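Local coordinates for protein glycoside hydrolase family 31 (PDB 5X3I) that hydrolyses the alpha-1,3-glucosidic linkages of the cyclic tetrasaccharide cyclobis-(1-6)-alpha-nigerosyl to yield isomaltose inside the cell, at residues L178-G183 against D197-E202; T247-A252 against L256-A261. The protein carries 1 engineered substitution. All blocks are in the same frame, centred on the assembly; numbering follows the deposited sequence.

Contact 1: L178-G183 against D197-E202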
loop_
_atom_site.group_PDB
_atom_site.type_symbol
_atom_site.label_atom_id
_atom_site.label_comp_id
_atom_site.label_asym_id
_atom_site.label_seq_id
_atom_site.Cartn_x
_atom_site.Cartn_y
_atom_site.Cartn_z
ATOM N N LEU A 178 0.515 2.453 26.732
ATOM C CA LEU A 178 0.824 1.063 27.012
ATOM C C LEU A 178 2.197 1.002 27.641
ATOM O O LEU A 178 3.130 1.618 27.148
ATOM C CB LEU A 178 0.770 0.212 25.739
ATOM C CG LEU A 178 -0.585 0.056 25.059
ATOM C CD1 LEU A 178 -0.427 -0.678 23.740
ATOM C CD2 LEU A 178 -1.553 -0.685 25.956
ATOM N N GLN A 179 2.314 0.256 28.731
ATOM C CA GLN A 179 3.567 0.158 29.459
ATOM C C GLN A 179 4.592 -0.713 28.740
ATOM O O GLN A 179 4.318 -1.855 28.402
ATOM C CB GLN A 179 3.320 -0.387 30.866
ATOM C CG GLN A 179 3.792 0.535 31.977
ATOM C CD GLN A 179 2.941 1.786 32.095
ATOM O OE1 GLN A 179 1.717 1.732 31.965
ATOM N NE2 GLN A 179 3.585 2.922 32.335
ATOM N N LEU A 180 5.781 -0.164 28.547
ATOM C CA LEU A 180 6.888 -0.865 27.914
ATOM C C LEU A 180 7.978 -1.159 28.932
ATOM O O LEU A 180 8.120 -0.445 29.924
ATOM C CB LEU A 180 7.471 -0.044 26.767
ATOM C CG LEU A 180 6.497 0.449 25.700
ATOM C CD1 LEU A 180 7.235 1.170 24.592
ATOM C CD2 LEU A 180 5.675 -0.703 25.157
ATOM N N GLN A 181 8.747 -2.211 28.686
ATOM C CA GLN A 181 9.867 -2.534 29.553
ATOM C C GLN A 181 11.161 -2.289 28.799
ATOM O O GLN A 181 11.140 -1.946 27.617
ATOM C CB GLN A 181 9.782 -3.987 30.021
ATOM C CG GLN A 181 8.523 -4.305 30.813
ATOM C CD GLN A 181 8.317 -5.790 31.040
ATOM O OE1 GLN A 181 8.558 -6.610 30.154
ATOM N NE2 GLN A 181 7.859 -6.144 32.235
ATOM N N ASP A 182 12.289 -2.482 29.471
ATOM C CA ASP A 182 13.580 -2.252 28.841
ATOM C C ASP A 182 13.871 -3.363 27.852
ATOM O O ASP A 182 13.584 -4.526 28.116
ATOM C CB ASP A 182 14.691 -2.161 29.885
ATOM C CG ASP A 182 14.566 -0.934 30.762
ATOM O OD1 ASP A 182 15.097 0.126 30.375
ATOM O OD2 ASP A 182 13.935 -1.026 31.835
ATOM N N GLY A 183 14.426 -3.000 26.704
ATOM C CA GLY A 183 14.723 -3.981 25.679
ATOM C C GLY A 183 13.522 -4.346 24.827
ATOM O O GLY A 183 13.641 -5.118 23.877
ATOM N N ASP A 197 12.042 -1.841 13.948
ATOM C CA ASP A 197 11.648 -1.453 15.305
ATOM C C ASP A 197 11.193 0.004 15.321
ATOM O O ASP A 197 11.951 0.889 14.969
ATOM C CB ASP A 197 12.813 -1.679 16.261
ATOM C CG ASP A 197 12.578 -1.086 17.646
ATOM O OD1 ASP A 197 11.418 -0.928 18.085
ATOM O OD2 ASP A 197 13.591 -0.803 18.301
ATOM N N GLN A 198 9.945 0.244 15.712
ATOM C CA GLN A 198 9.372 1.591 15.666
ATOM C C GLN A 198 9.502 2.372 16.986
ATOM O O GLN A 198 9.016 3.499 17.092
ATOM C CB GLN A 198 7.895 1.521 15.270
ATOM C CG GLN A 198 7.645 1.138 13.810
ATOM C CD GLN A 198 8.102 2.210 12.852
ATOM O OE1 GLN A 198 7.799 3.394 13.031
ATOM N NE2 GLN A 198 8.849 1.809 11.833
ATOM N N ARG A 199 10.138 1.774 17.987
ATOM C CA ARG A 199 10.245 2.433 19.286
ATOM C C ARG A 199 11.055 3.724 19.189
ATOM O O ARG A 199 12.131 3.754 18.610
ATOM C CB ARG A 199 10.861 1.499 20.327
ATOM C CG ARG A 199 10.798 2.073 21.742
ATOM C CD ARG A 199 11.125 1.043 22.810
ATOM N NE ARG A 199 11.032 1.621 24.148
ATOM C CZ ARG A 199 11.168 0.932 25.276
ATOM N NH1 ARG A 199 11.412 -0.367 25.236
ATOM N NH2 ARG A 199 11.059 1.548 26.444
ATOM N N GLY A 200 10.513 4.797 19.753
ATOM C CA GLY A 200 11.184 6.085 19.746
ATOM C C GLY A 200 10.686 6.982 18.634
ATOM O O GLY A 200 11.126 8.120 18.495
ATOM N N ARG A 201 9.745 6.479 17.846
ATOM C CA ARG A 201 9.290 7.197 16.665
ATOM C C ARG A 201 7.852 7.639 16.795
ATOM O O ARG A 201 7.077 7.053 17.536
ATOM C CB ARG A 201 9.428 6.327 15.408
ATOM C CG ARG A 201 10.843 5.921 15.084
ATOM C CD ARG A 201 10.912 5.074 13.823
ATOM N NE ARG A 201 12.297 4.812 13.459
ATOM C CZ ARG A 201 12.952 5.467 12.513
ATOM N NH1 ARG A 201 12.341 6.416 11.819
ATOM N NH2 ARG A 201 14.214 5.169 12.257
ATOM N N GLU A 202 7.514 8.688 16.063
ATOM C CA GLU A 202 6.133 9.068 15.861
ATOM C C GLU A 202 5.645 8.548 14.509
ATOM O O GLU A 202 6.313 8.726 13.498
ATOM C CB GLU A 202 5.975 10.582 15.928
ATOM C CG GLU A 202 6.220 11.157 17.310
ATOM C CD GLU A 202 6.017 12.650 17.350
ATOM O OE1 GLU A 202 5.448 13.141 18.344
ATOM O OE2 GLU A 202 6.426 13.329 16.387
#
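Arg-199 sets out with CG opposite its backbone N (chi1 -171°) and stays stretched to the guanidinium, which carries the charged end across to 178-183. Leu-180 comes from the opposite direction, its CG beside its own N (chi1 -53°), and lays a methyl over the guanidinium. That methyl, CD1, lies 3.8 Å from Arg-199 NE, covering one face off-centre toward the rim, while Leu-180 CB stands 3.9 Å from NH2. At the edge of the same flat group, Arg-199 NH1 gives a hydrogen bond of 2.9 Å to the backbone O of Gln-181. The bond is fairly straight at hydrogen (162°), and the acceptor lies in the guanidinium plane. NH1 also reaches Asp-184 O, and NH2 bonds Gly-253 O, so carbonyls from the loop after strand 170-179 and from the end of the hairpin 247-261 fix the group's rotation. Cut back to an alanine here, the side chain would no longer reach across, and the Gln-181 carbonyl would probably lose this donor while a gap opened over Leu-180. The base of the arginine is held as well: its backbone N donates to Asp-197 OD1 over 3.0 Å, meeting that oxygen from above the carboxylate plane. Asp-197 OD1 further accepts from Leu-186 N, tying the loop to strand 185-188. The sharp reversal after Arg-199 passes through Gly-200, whose positive phi suits a residue without a side chain, and closes with Arg-201 N on Gln-198 O at 3.2 Å. The result is an Asx turn at Asp-197 running into a type II beta turn from Gln-198 to Arg-201, in the N-terminal galactose mutarotase-like domain of this GH31 enzyme.

Contact 2: T247-A252 against L256-A261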
loop_
_atom_site.group_PDB
_atom_site.type_symbol
_atom_site.label_atom_id
_atom_site.label_comp_id
_atom_site.label_asym_id
_atom_site.label_seq_id
_atom_site.Cartn_x
_atom_site.Cartn_y
_atom_site.Cartn_z
ATOM N N THR A 247 -5.384 6.195 13.614
ATOM C CA THR A 247 -4.704 6.073 14.900
ATOM C C THR A 247 -3.293 6.630 14.791
ATOM O O THR A 247 -2.700 6.594 13.711
ATOM C CB THR A 247 -4.603 4.614 15.379
ATOM O OG1 THR A 247 -3.917 3.834 14.387
ATOM C CG2 THR A 247 -5.976 4.026 15.644
ATOM N N TRP A 248 -2.754 7.109 15.910
ATOM C CA TRP A 248 -1.422 7.722 15.969
ATOM C C TRP A 248 -0.578 7.089 17.074
ATOM O O TRP A 248 -1.095 6.657 18.093
ATOM C CB TRP A 248 -1.509 9.225 16.225
ATOM C CG TRP A 248 -2.187 10.056 15.185
ATOM C CD1 TRP A 248 -1.590 10.798 14.210
ATOM C CD2 TRP A 248 -3.589 10.278 15.053
ATOM N NE1 TRP A 248 -2.537 11.448 13.466
ATOM C CE2 TRP A 248 -3.773 11.147 13.965
ATOM C CE3 TRP A 248 -4.710 9.826 15.748
ATOM C CZ2 TRP A 248 -5.030 11.568 13.555
ATOM C CZ3 TRP A 248 -5.954 10.243 15.335
ATOM C CH2 TRP A 248 -6.104 11.107 14.252
ATOM N N TYR A 249 0.729 7.059 16.877
ATOM C CA TYR A 249 1.610 6.360 17.797
ATOM C C TYR A 249 2.861 7.166 18.079
ATOM O O TYR A 249 3.421 7.795 17.183
ATOM C CB TYR A 249 1.979 4.983 17.230
ATOM C CG TYR A 249 0.766 4.149 16.940
ATOM C CD1 TYR A 249 0.128 4.226 15.713
ATOM C CD2 TYR A 249 0.236 3.311 17.901
ATOM C CE1 TYR A 249 -0.988 3.483 15.448
ATOM C CE2 TYR A 249 -0.883 2.563 17.646
ATOM C CZ TYR A 249 -1.488 2.649 16.412
ATOM O OH TYR A 249 -2.617 1.925 16.157
ATOM N N SER A 250 3.277 7.172 19.339
ATOM C CA SER A 250 4.568 7.730 19.704
ATOM C C SER A 250 5.113 7.009 20.922
ATOM O O SER A 250 4.369 6.622 21.816
ATOM C CB SER A 250 4.464 9.234 19.976
ATOM O OG SER A 250 3.642 9.468 21.098
ATOM N N SER A 251 6.417 6.821 20.966
ATOM C CA SER A 251 6.993 6.212 22.148
ATOM C C SER A 251 8.207 7.011 22.612
ATOM O O SER A 251 9.015 7.478 21.818
ATOM C CB SER A 251 7.350 4.742 21.894
ATOM O OG SER A 251 8.161 4.593 20.747
ATOM N N ALA A 252 8.276 7.207 23.916
ATOM C CA ALA A 252 9.429 7.806 24.563
ATOM C C ALA A 252 9.503 7.181 25.938
ATOM O O ALA A 252 8.477 6.833 26.517
ATOM C CB ALA A 252 9.297 9.311 24.641
ATOM N N LEU A 256 4.395 3.624 25.440
ATOM C CA LEU A 256 3.895 3.794 24.081
ATOM C C LEU A 256 2.553 4.503 24.127
ATOM O O LEU A 256 1.585 3.976 24.665
ATOM C CB LEU A 256 3.754 2.449 23.362
ATOM C CG LEU A 256 2.932 2.475 22.063
ATOM C CD1 LEU A 256 3.620 3.301 20.988
ATOM C CD2 LEU A 256 2.652 1.066 21.557
ATOM N N THR A 257 2.498 5.704 23.568
ATOM C CA THR A 257 1.263 6.470 23.563
ATOM C C THR A 257 0.439 6.173 22.316
ATOM O O THR A 257 0.940 6.288 21.205
ATOM C CB THR A 257 1.534 7.986 23.637
ATOM O OG1 THR A 257 2.246 8.297 24.844
ATOM C CG2 THR A 257 0.223 8.747 23.608
ATOM N N VAL A 258 -0.823 5.808 22.511
ATOM C CA VAL A 258 -1.734 5.494 21.414
ATOM C C VAL A 258 -2.923 6.447 21.374
ATOM O O VAL A 258 -3.668 6.555 22.344
ATOM C CB VAL A 258 -2.267 4.045 21.518
ATOM C CG1 VAL A 258 -3.198 3.730 20.357
ATOM C CG2 VAL A 258 -1.121 3.052 21.558
ATOM N N GLU A 259 -3.099 7.127 20.245
ATOM C CA GLU A 259 -4.210 8.050 20.048
ATOM C C GLU A 259 -5.150 7.496 18.980
ATOM O O GLU A 259 -4.702 7.010 17.936
ATOM C CB GLU A 259 -3.695 9.439 19.655
ATOM C CG GLU A 259 -4.711 10.561 19.756
ATOM C CD GLU A 259 -4.080 11.942 19.625
ATOM O OE1 GLU A 259 -2.943 12.141 20.092
ATOM O OE2 GLU A 259 -4.716 12.834 19.037
ATOM N N VAL A 260 -6.445 7.588 19.249
ATOM C CA VAL A 260 -7.474 6.951 18.450
ATOM C C VAL A 260 -8.629 7.878 18.065
ATOM O O VAL A 260 -9.323 8.399 18.934
ATOM C CB VAL A 260 -8.070 5.753 19.206
ATOM C CG1 VAL A 260 -9.157 5.106 18.385
ATOM C CG2 VAL A 260 -6.982 4.762 19.569
ATOM N N ALA A 261 -8.851 8.063 16.767
ATOM C CA ALA A 261 -10.021 8.792 16.297
ATOM C C ALA A 261 -11.283 8.001 16.616
ATOM O O ALA A 261 -11.295 6.779 16.495
ATOM C CB ALA A 261 -9.929 9.067 14.811
HETATM O O HOH W 1 4.826 7.877 24.911
HETATM O O HOH W 2 0.702 9.335 19.590
#
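Tyr-249 and Val-258 stand side by side and point the same way from the sheet, the phenol ring leaning along both valine methyls: CE2 is 3.8 Å from Val-258 CG1. With CG beside the backbone N (chi1 -57°), the tyrosine ring runs back over its own strand, and its OH donates to Thr-247 OG1 at 2.9 Å. Thr-247 and Val-260 share this face, again side by side, their CG2 methyls touching. At the other end Leu-256, its CG opposite the backbone N (chi1 166°), turns CD1 toward the neighbouring strand, where it reaches Ser-251 CB and Ser-250 O. Phe-239 and Val-241 of strand 237-241 lie against this row, and Phe-189 meets the Tyr-249 ring edge-to-face.

On the opposite face Trp-248 turns the CE3–CZ3 edge of its indole to the backbone of 259-261, with Glu-259 O and Ala-261 N near the ring plane. CE3 meets Glu-259 CB at 4.1 Å, and CZ3 comes 4.2 Å from Ala-261 CB. Glu-259 extends past the indole, and its carboxylate makes salt bridges to Arg-175 and Arg-173 of the next strand. Ser-250 OG rests 3.6 Å from Thr-257 CB, and a water held by Thr-257 OG1 also bonds Ser-250 O weakly.

Both hydrogen-bonded pairs are two-way: Trp-248 with Glu-259 and Ser-250 with Thr-257. Thr-257 N to Ser-250 O is short, 2.7 Å, and the donor sits nearly along the C=O axis. This antiparallel hairpin is thus amphipathic: methyls and a phenol face strand 237-241, whereas hydroxyls, an indole and a charged carboxylate occupy the more exposed side, where the two arginines of strand 170-179 probably balance the acid.

Contact 2 is a regular pairing of two inner strands, buried on one face and partly exposed on the other; contact 1 is a smaller meeting of loops at the sheet's end, resting chiefly on one arginine. They adjoin: strands 170-179 and 255-261 are neighbours in one antiparallel sheet, joined by Leu-178 N to Leu-256 O, probably a hydrogen bond of 2.8 Å. Ser-251 OG lies 2.6 Å from Gly-200 N, probably bonding the hairpin to the turn. Mutual backbone bonds and apolar side chains dominate contact 2, whereas a charged side chain reaching backbone carbonyls serves contact 1, where no strand pairing exists.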